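Local coordinates for putative branched-chain amino acid ABC transporter, periplasmic branched-chain amino acid-binding protein (PDB 4RU0) that probably captures branched-chain amino acids or related solutes in the periplasm and delivers them to an ABC importer, at residues A[144-149]-A[431-436]; A[162-167]-A[263-268]; A[286-291]-A[405-410]. All coordinates share one frame; numbering follows the deposited sequence.

Contact 1: residues A[144-149]-A[431-436]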
loop_
_atom_site.group_PDB
_atom_site.type_symbol
_atom_site.label_atom_id
_atom_site.label_comp_id
_atom_site.label_asym_id
_atom_site.label_seq_id
_atom_site.Cartn_x
_atom_site.Cartn_y
_atom_site.Cartn_z
ATOM N N GLY A 144 -16.565 4.455 3.556
ATOM C CA GLY A 144 -17.116 4.675 2.233
ATOM C C GLY A 144 -18.483 5.333 2.207
ATOM O O GLY A 144 -19.011 5.606 1.130
ATOM N N THR A 145 -19.070 5.592 3.374
ATOM C CA THR A 145 -20.338 6.319 3.409
ATOM C C THR A 145 -20.072 7.795 3.158
ATOM O O THR A 145 -20.967 8.536 2.752
ATOM C CB THR A 145 -21.092 6.157 4.750
ATOM O OG1 THR A 145 -20.357 6.792 5.807
ATOM C CG2 THR A 145 -21.314 4.691 5.072
ATOM N N VAL A 146 -18.835 8.214 3.408
ATOM C CA VAL A 146 -18.437 9.601 3.181
ATOM C C VAL A 146 -17.570 9.686 1.927
ATOM O O VAL A 146 -17.548 10.707 1.241
ATOM C CB VAL A 146 -17.695 10.172 4.405
ATOM C CG1 VAL A 146 -17.128 11.556 4.120
ATOM C CG2 VAL A 146 -18.639 10.226 5.600
ATOM N N PHE A 147 -16.888 8.587 1.610
ATOM C CA PHE A 147 -16.017 8.528 0.436
ATOM C C PHE A 147 -16.406 7.417 -0.538
ATOM O O PHE A 147 -15.691 6.427 -0.662
ATOM C CB PHE A 147 -14.566 8.346 0.872
ATOM C CG PHE A 147 -13.993 9.544 1.562
ATOM C CD1 PHE A 147 -14.150 9.713 2.926
ATOM C CD2 PHE A 147 -13.298 10.506 0.845
ATOM C CE1 PHE A 147 -13.623 10.817 3.561
ATOM C CE2 PHE A 147 -12.768 11.609 1.474
ATOM C CZ PHE A 147 -12.929 11.767 2.833
ATOM N N PRO A 148 -17.524 7.600 -1.257
ATOM C CA PRO A 148 -18.071 6.578 -2.155
ATOM C C PRO A 148 -17.071 6.063 -3.187
ATOM O O PRO A 148 -17.069 4.867 -3.473
ATOM C CB PRO A 148 -19.226 7.307 -2.857
ATOM C CG PRO A 148 -19.552 8.453 -1.985
ATOM C CD PRO A 148 -18.280 8.862 -1.335
ATOM N N TYR A 149 -16.233 6.942 -3.729
ATOM C CA TYR A 149 -15.339 6.557 -4.818
ATOM C C TYR A 149 -13.850 6.696 -4.485
ATOM O O TYR A 149 -13.014 6.836 -5.373
ATOM C CB TYR A 149 -15.690 7.366 -6.069
ATOM C CG TYR A 149 -17.032 6.955 -6.625
ATOM C CD1 TYR A 149 -18.198 7.604 -6.233
ATOM C CD2 TYR A 149 -17.141 5.880 -7.499
ATOM C CE1 TYR A 149 -19.429 7.210 -6.719
ATOM C CE2 TYR A 149 -18.369 5.481 -7.992
ATOM C CZ TYR A 149 -19.508 6.145 -7.598
ATOM O OH TYR A 149 -20.729 5.748 -8.088
ATOM N N ALA A 431 -16.148 14.661 10.386
ATOM C CA ALA A 431 -15.644 16.029 10.328
ATOM C C ALA A 431 -15.519 16.476 8.871
ATOM O O ALA A 431 -15.908 17.589 8.518
ATOM C CB ALA A 431 -14.307 16.138 11.040
ATOM N N PHE A 432 -14.986 15.588 8.036
ATOM C CA PHE A 432 -14.853 15.841 6.606
ATOM C C PHE A 432 -16.214 16.030 5.946
ATOM O O PHE A 432 -16.403 16.956 5.160
ATOM C CB PHE A 432 -14.098 14.692 5.926
ATOM C CG PHE A 432 -13.805 14.935 4.473
ATOM C CD1 PHE A 432 -12.612 15.529 4.084
ATOM C CD2 PHE A 432 -14.714 14.562 3.492
ATOM C CE1 PHE A 432 -12.338 15.758 2.746
ATOM C CE2 PHE A 432 -14.447 14.788 2.143
ATOM C CZ PHE A 432 -13.256 15.383 1.771
ATOM N N ALA A 433 -17.156 15.144 6.255
ATOM C CA ALA A 433 -18.499 15.227 5.680
ATOM C C ALA A 433 -19.176 16.533 6.082
ATOM O O ALA A 433 -19.947 17.109 5.315
ATOM C CB ALA A 433 -19.338 14.040 6.109
ATOM N N LYS A 434 -18.879 16.991 7.294
ATOM C CA LYS A 434 -19.412 18.245 7.793
ATOM C C LYS A 434 -18.779 19.412 7.051
ATOM O O LYS A 434 -19.477 20.309 6.576
ATOM C CB LYS A 434 -19.168 18.362 9.299
ATOM C CG LYS A 434 -19.548 19.705 9.891
ATOM C CD LYS A 434 -19.409 19.686 11.410
ATOM C CE LYS A 434 -19.419 21.094 11.990
ATOM N NZ LYS A 434 -20.567 21.894 11.490
ATOM N N GLU A 435 -17.454 19.384 6.948
ATOM C CA GLU A 435 -16.710 20.458 6.304
ATOM C C GLU A 435 -17.077 20.602 4.827
ATOM O O GLU A 435 -17.304 21.707 4.340
ATOM C CB GLU A 435 -15.207 20.220 6.451
ATOM C CG GLU A 435 -14.335 21.345 5.911
ATOM C CD GLU A 435 -12.854 20.995 5.905
ATOM O OE1 GLU A 435 -12.479 19.938 6.460
ATOM O OE2 GLU A 435 -12.061 21.781 5.340
ATOM N N LYS A 436 -17.139 19.484 4.115
ATOM C CA LYS A 436 -17.440 19.508 2.687
ATOM C C LYS A 436 -18.933 19.531 2.422
ATOM O O LYS A 436 -19.365 19.582 1.262
ATOM C CB LYS A 436 -16.813 18.301 1.986
ATOM C CG LYS A 436 -15.311 18.180 2.182
ATOM C CD LYS A 436 -14.578 19.405 1.676
ATOM C CE LYS A 436 -13.069 19.187 1.700
ATOM N NZ LYS A 436 -12.337 20.355 1.134
#
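The carbonyl oxygen of Phe432, the residue whose ring packs against Phe147, accepts a hydrogen bond from the backbone N of Lys436, at 2.8 Å, near the C-terminal end of helix 418-435. Across the contact itself the meeting is wholly apolar. The ring of Phe147 brings its far end to Phe432: CZ of Phe147 stands 3.3 Å above one face of the Phe432 ring, offset toward the rim, with CD2 of Phe432 its nearest atom at 3.4 Å. The two side chains run at about a right angle, while the ring planes are inclined at 36° with centroids 4.6 Å apart, so the rings meet obliquely. On the other face of Phe432 lies the aliphatic part of Lys436, whose CG is 3.4 Å above the ring plane. With CG anti to the backbone N (chi1 -175°), the Phe432 ring reaches out from the helix and is sandwiched between these two groups. Beside it Val146 fills the join: its CG1 touches Phe432 CD2 at 3.9 Å and Ala433 CB at the same 3.9 Å, and CG2 also borders that small methyl. With an alanine in place of Phe432, a gap would probably open in front of Phe147 CZ, and that atom and the Lys436 chain would each lose the ring face it packs on. Segment 144-149 is a loop between strands 131-132 and 150-151, bound also to the C-terminal tail, where Arg441 NH2 donates to Gly144 O. The C-terminal helix, which follows strand 407-415 of the mixed sheet, thus packs its last part on a loop remote from that sheet. The fit rests on shape and buried carbon surface, with polar bonds made within the helix and to the tail.

Contact 2: residues A[162-167]-A[263-268]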
loop_
_atom_site.group_PDB
_atom_site.type_symbol
_atom_site.label_atom_id
_atom_site.label_comp_id
_atom_site.label_asym_id
_atom_site.label_seq_id
_atom_site.Cartn_x
_atom_site.Cartn_y
_atom_site.Cartn_z
ATOM N N SER A 162 -1.654 -0.132 14.343
ATOM C CA SER A 162 -2.156 -1.244 15.143
ATOM C C SER A 162 -1.344 -2.524 14.932
ATOM O O SER A 162 -0.960 -3.169 15.899
ATOM C CB SER A 162 -3.626 -1.506 14.834
ATOM O OG SER A 162 -4.157 -2.485 15.715
ATOM N N THR A 163 -1.085 -2.884 13.676
ATOM C CA THR A 163 -0.285 -4.078 13.381
ATOM C C THR A 163 1.135 -3.945 13.929
ATOM O O THR A 163 1.712 -4.918 14.417
ATOM C CB THR A 163 -0.199 -4.371 11.868
ATOM O OG1 THR A 163 0.572 -3.355 11.219
ATOM C CG2 THR A 163 -1.570 -4.421 11.253
ATOM N N LEU A 164 1.696 -2.741 13.838
ATOM C CA LEU A 164 3.014 -2.465 14.400
ATOM C C LEU A 164 3.012 -2.792 15.891
ATOM O O LEU A 164 3.884 -3.512 16.375
ATOM C CB LEU A 164 3.413 -1.000 14.164
ATOM C CG LEU A 164 4.781 -0.466 14.641
ATOM C CD1 LEU A 164 4.709 0.108 16.054
ATOM C CD2 LEU A 164 5.869 -1.543 14.536
ATOM N N VAL A 165 2.018 -2.279 16.608
ATOM C CA VAL A 165 1.896 -2.518 18.042
ATOM C C VAL A 165 1.621 -3.996 18.341
ATOM O O VAL A 165 2.170 -4.566 19.285
ATOM C CB VAL A 165 0.787 -1.633 18.654
ATOM C CG1 VAL A 165 0.385 -2.136 20.030
ATOM C CG2 VAL A 165 1.244 -0.176 18.719
ATOM N N ASN A 166 0.794 -4.625 17.517
ATOM C CA ASN A 166 0.458 -6.026 17.725
ATOM C C ASN A 166 1.657 -6.946 17.525
ATOM O O ASN A 166 1.768 -7.986 18.182
ATOM C CB ASN A 166 -0.686 -6.444 16.808
ATOM C CG ASN A 166 -1.998 -5.823 17.212
ATOM O OD1 ASN A 166 -2.103 -5.241 18.291
ATOM N ND2 ASN A 166 -3.011 -5.939 16.353
ATOM N N TYR A 167 2.555 -6.562 16.624
ATOM C CA TYR A 167 3.774 -7.328 16.419
ATOM C C TYR A 167 4.727 -7.144 17.595
ATOM O O TYR A 167 5.340 -8.110 18.053
ATOM C CB TYR A 167 4.458 -6.931 15.114
ATOM C CG TYR A 167 5.774 -7.646 14.902
ATOM C CD1 TYR A 167 5.807 -8.992 14.549
ATOM C CD2 TYR A 167 6.983 -6.979 15.062
ATOM C CE1 TYR A 167 7.005 -9.652 14.360
ATOM C CE2 TYR A 167 8.187 -7.630 14.873
ATOM C CZ TYR A 167 8.194 -8.968 14.523
ATOM O OH TYR A 167 9.391 -9.620 14.332
ATOM N N HIS A 263 16.048 -3.516 16.201
ATOM C CA HIS A 263 14.971 -3.012 17.045
ATOM C C HIS A 263 14.250 -1.894 16.311
ATOM O O HIS A 263 13.423 -1.193 16.897
ATOM C CB HIS A 263 15.493 -2.491 18.387
ATOM C CG HIS A 263 16.087 -3.553 19.263
ATOM N ND1 HIS A 263 16.413 -3.322 20.586
ATOM C CD2 HIS A 263 16.417 -4.838 19.014
ATOM C CE1 HIS A 263 16.919 -4.425 21.112
ATOM N NE2 HIS A 263 16.932 -5.361 20.175
ATOM N N ILE A 264 14.590 -1.717 15.035
ATOM C CA ILE A 264 13.961 -0.695 14.203
ATOM C C ILE A 264 13.000 -1.343 13.215
ATOM O O ILE A 264 13.383 -2.249 12.480
ATOM C CB ILE A 264 14.999 0.136 13.415
ATOM C CG1 ILE A 264 16.097 0.667 14.342
ATOM C CG2 ILE A 264 14.316 1.286 12.666
ATOM C CD1 ILE A 264 17.071 1.588 13.654
ATOM N N ILE A 265 11.752 -0.880 13.196
ATOM C CA ILE A 265 10.769 -1.422 12.265
ATOM C C ILE A 265 10.262 -0.341 11.328
ATOM O O ILE A 265 9.632 0.630 11.756
ATOM C CB ILE A 265 9.571 -2.054 12.986
ATOM C CG1 ILE A 265 10.045 -3.084 14.010
ATOM C CG2 ILE A 265 8.641 -2.696 11.975
ATOM C CD1 ILE A 265 8.929 -3.676 14.848
ATOM N N GLY A 266 10.531 -0.518 10.044
ATOM C CA GLY A 266 10.155 0.480 9.067
ATOM C C GLY A 266 8.702 0.415 8.634
ATOM O O GLY A 266 8.080 -0.654 8.612
ATOM N N ASP A 267 8.168 1.588 8.305
ATOM C CA ASP A 267 6.902 1.734 7.599
ATOM C C ASP A 267 6.920 0.913 6.311
ATOM O O ASP A 267 7.991 0.552 5.814
ATOM C CB ASP A 267 6.662 3.209 7.283
ATOM C CG ASP A 267 5.244 3.497 6.877
ATOM O OD1 ASP A 267 4.925 3.360 5.676
ATOM O OD2 ASP A 267 4.450 3.881 7.763
ATOM N N ILE A 268 5.752 0.628 5.751
ATOM C CA ILE A 268 5.711 -0.113 4.492
ATOM C C ILE A 268 6.358 0.700 3.372
ATOM O O ILE A 268 6.852 0.144 2.399
ATOM C CB ILE A 268 4.276 -0.504 4.094
ATOM C CG1 ILE A 268 3.420 0.736 3.832
ATOM C CG2 ILE A 268 3.647 -1.383 5.174
ATOM C CD1 ILE A 268 2.112 0.427 3.151
#
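Leu164 is the first residue of helix segment 162-167 to reach strand 264-266, and its branch CD2 does the touching, 3.7 Å from Ile265 CD1. The same methyl also lies against CG2 of Ile265, at 3.9 Å, so it straddles the fork of that side chain. One turn further on, Tyr167 approaches the same isoleucine with the rim of its ring: CD2 is 3.8 Å and CE2 4.0 Å from Ile265 CD1, which sits at the edge, near the ring plane. Both helix residues have CG anti to the backbone N, chi1 -179° for Leu164 and 177° for Tyr167, which sends them toward the strand side by side, and one methyl, Ile265 CD1, is met by two residues a turn apart. The Tyr167 hydroxyl is hydrogen-bonded onward along its own helix, to Arg171 NE. This is a helix laid over the parallel part of a mixed sheet, as in the Rossmann-like lobes of periplasmic binding proteins. Leu164 rests further on Phe239 and Leu289, from the strands flanking 264-266, and Tyr167 extends to Ile410 of strand 407-415, so helix 157-172 spans several strands of the sheet.

Contact 3: residues A[286-291]-A[405-410]; sequences YLALTP and ANWTLI
Trp407 and Tyr286 meet rim to rim: CH2 of the indole lies 3.7 Å from CD2 of the tyrosine ring and 3.9 Å from its CE2, each ring finding the other near its own plane. Tyr286 has CG anti to the backbone N (chi1 177°), which brings this edge of its ring to the six-membered end of the indole. There the methyl of Ala288 comes to Trp407 obliquely, CB 4.0 Å from CH2 and equally near CZ3. Tyr286 OH is held separately by Ala270 O. Strands 287-290 and 407-415 are not neighbours in the sheet. Strand 396-402 runs antiparallel between them, so these side chains reach across an intervening strand at the antiparallel end of an otherwise parallel sheet, in the α/β lobe of a periplasmic binding protein. On the other face of the sheet, Leu287 CD2 touches Ile410 CD1 at 3.6 Å, the two chains crossing at about a right angle. Ile410 carries CG1 between the backbone N and the carbonyl carbon (chi1 62°), a crowded position from which its extended chain sets CD1 against the leucine methyl. Arg171 of helix 157-172 also packs on Leu287, while Val276 of helix 273-276 lies on Tyr286 and Trp407.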
loop_
_atom_site.group_PDB
_atom_site.type_symbol
_atom_site.label_atom_id
_atom_site.label_comp_id
_atom_site.label_asym_id
_atom_site.label_seq_id
_atom_site.Cartn_x
_atom_site.Cartn_y
_atom_site.Cartn_z
ATOM N N TYR A 286 17.820 -4.826 10.090
ATOM C CA TYR A 286 16.684 -3.917 9.931
ATOM C C TYR A 286 15.371 -4.632 9.636
ATOM O O TYR A 286 15.311 -5.492 8.758
ATOM C CB TYR A 286 16.994 -2.919 8.816
ATOM C CG TYR A 286 15.884 -1.952 8.467
ATOM C CD1 TYR A 286 15.598 -0.862 9.282
ATOM C CD2 TYR A 286 15.144 -2.110 7.306
ATOM C CE1 TYR A 286 14.590 0.032 8.955
ATOM C CE2 TYR A 286 14.140 -1.221 6.968
ATOM C CZ TYR A 286 13.867 -0.154 7.793
ATOM O OH TYR A 286 12.870 0.730 7.453
ATOM N N LEU A 287 14.329 -4.285 10.386
ATOM C CA LEU A 287 12.997 -4.836 10.149
ATOM C C LEU A 287 12.133 -3.867 9.339
ATOM O O LEU A 287 12.343 -2.649 9.379
ATOM C CB LEU A 287 12.299 -5.158 11.468
ATOM C CG LEU A 287 13.031 -6.098 12.426
ATOM C CD1 LEU A 287 12.162 -6.427 13.631
ATOM C CD2 LEU A 287 13.453 -7.356 11.699
ATOM N N ALA A 288 11.154 -4.405 8.616
ATOM C CA ALA A 288 10.200 -3.561 7.900
ATOM C C ALA A 288 8.855 -4.255 7.744
ATOM O O ALA A 288 8.792 -5.476 7.603
ATOM C CB ALA A 288 10.754 -3.171 6.541
ATOM N N LEU A 289 7.780 -3.470 7.786
ATOM C CA LEU A 289 6.439 -3.985 7.537
ATOM C C LEU A 289 6.153 -3.989 6.038
ATOM O O LEU A 289 6.655 -3.139 5.302
ATOM C CB LEU A 289 5.389 -3.145 8.276
ATOM C CG LEU A 289 5.479 -3.089 9.801
ATOM C CD1 LEU A 289 4.636 -1.941 10.351
ATOM C CD2 LEU A 289 5.043 -4.400 10.415
ATOM N N THR A 290 5.346 -4.939 5.582
ATOM C CA THR A 290 4.962 -4.983 4.172
ATOM C C THR A 290 3.614 -5.665 3.972
ATOM O O THR A 290 3.302 -6.645 4.653
ATOM C CB THR A 290 6.019 -5.716 3.314
ATOM O OG1 THR A 290 5.586 -5.764 1.950
ATOM C CG2 THR A 290 6.231 -7.134 3.815
ATOM N N PRO A 291 2.800 -5.132 3.050
ATOM C CA PRO A 291 1.565 -5.795 2.639
ATOM C C PRO A 291 1.785 -6.638 1.385
ATOM O O PRO A 291 0.874 -7.342 0.946
ATOM C CB PRO A 291 0.625 -4.624 2.362
ATOM C CG PRO A 291 1.536 -3.580 1.820
ATOM C CD PRO A 291 2.888 -3.769 2.500
ATOM N N ALA A 405 21.622 -7.916 1.950
ATOM C CA ALA A 405 21.496 -8.342 0.563
ATOM C C ALA A 405 20.072 -8.773 0.221
ATOM O O ALA A 405 19.597 -8.535 -0.889
ATOM C CB ALA A 405 22.467 -9.474 0.275
ATOM N N ASN A 406 19.395 -9.405 1.175
ATOM C CA ASN A 406 18.057 -9.934 0.931
ATOM C C ASN A 406 17.093 -9.731 2.094
ATOM O O ASN A 406 17.506 -9.495 3.230
ATOM C CB ASN A 406 18.131 -11.427 0.603
ATOM C CG ASN A 406 18.793 -11.698 -0.729
ATOM O OD1 ASN A 406 18.147 -11.649 -1.776
ATOM N ND2 ASN A 406 20.090 -11.991 -0.699
ATOM N N TRP A 407 15.803 -9.836 1.788
ATOM C CA TRP A 407 14.761 -9.818 2.804
ATOM C C TRP A 407 14.393 -11.236 3.223
ATOM O O TRP A 407 14.456 -12.166 2.423
ATOM C CB TRP A 407 13.511 -9.093 2.294
ATOM C CG TRP A 407 13.692 -7.631 2.079
ATOM C CD1 TRP A 407 13.813 -6.990 0.884
ATOM C CD2 TRP A 407 13.770 -6.616 3.091
ATOM N NE1 TRP A 407 13.956 -5.638 1.084
ATOM C CE2 TRP A 407 13.933 -5.382 2.431
ATOM C CE3 TRP A 407 13.712 -6.632 4.490
ATOM C CZ2 TRP A 407 14.044 -4.171 3.121
ATOM C CZ3 TRP A 407 13.814 -5.425 5.174
ATOM C CH2 TRP A 407 13.982 -4.215 4.488
ATOM N N THR A 408 13.995 -11.389 4.479
ATOM C CA THR A 408 13.531 -12.667 4.996
ATOM C C THR A 408 12.260 -12.465 5.816
ATOM O O THR A 408 12.256 -11.704 6.783
ATOM C CB THR A 408 14.610 -13.352 5.879
ATOM O OG1 THR A 408 15.801 -13.568 5.110
ATOM C CG2 THR A 408 14.109 -14.686 6.411
ATOM N N LEU A 409 11.182 -13.139 5.431
ATOM C CA LEU A 409 9.947 -13.073 6.204
ATOM C C LEU A 409 10.147 -13.700 7.581
ATOM O O LEU A 409 10.565 -14.850 7.688
ATOM C CB LEU A 409 8.807 -13.768 5.461
ATOM C CG LEU A 409 8.290 -13.022 4.234
ATOM C CD1 LEU A 409 7.262 -13.851 3.468
ATOM C CD2 LEU A 409 7.698 -11.688 4.657
ATOM N N ILE A 410 9.860 -12.936 8.630
ATOM C CA ILE A 410 9.992 -13.450 9.988
ATOM C C ILE A 410 8.681 -13.389 10.766
ATOM O O ILE A 410 8.678 -13.477 11.991
ATOM C CB ILE A 410 11.069 -12.689 10.783
ATOM C CG1 ILE A 410 10.694 -11.217 10.921
ATOM C CG2 ILE A 410 12.430 -12.831 10.113
ATOM C CD1 ILE A 410 11.657 -10.424 11.773
#

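Contacts 2 and 3 belong to one sheet and lie side by side, their centres about 11 Å apart: strands 264-266 and 287-290 are neighbours, joined where Gly266 N meets Leu287 O and Gly266 O meets Leu289 N, each pair 2.9 Å apart. Contact 2 is helix on strand, with every touching residue buried; contact 3 is strand on strand across an intermediate one and includes partly exposed residues near the sheet's edge. Contact 1 is also largely buried but peripheral, about 29 and 35 Å from their centres, and joins a loop to a helix end. Apolar groups carry all three, yet the two aromatic rings of contact 1 meet obliquely, whereas in contacts 2 and 3 rings offer edges.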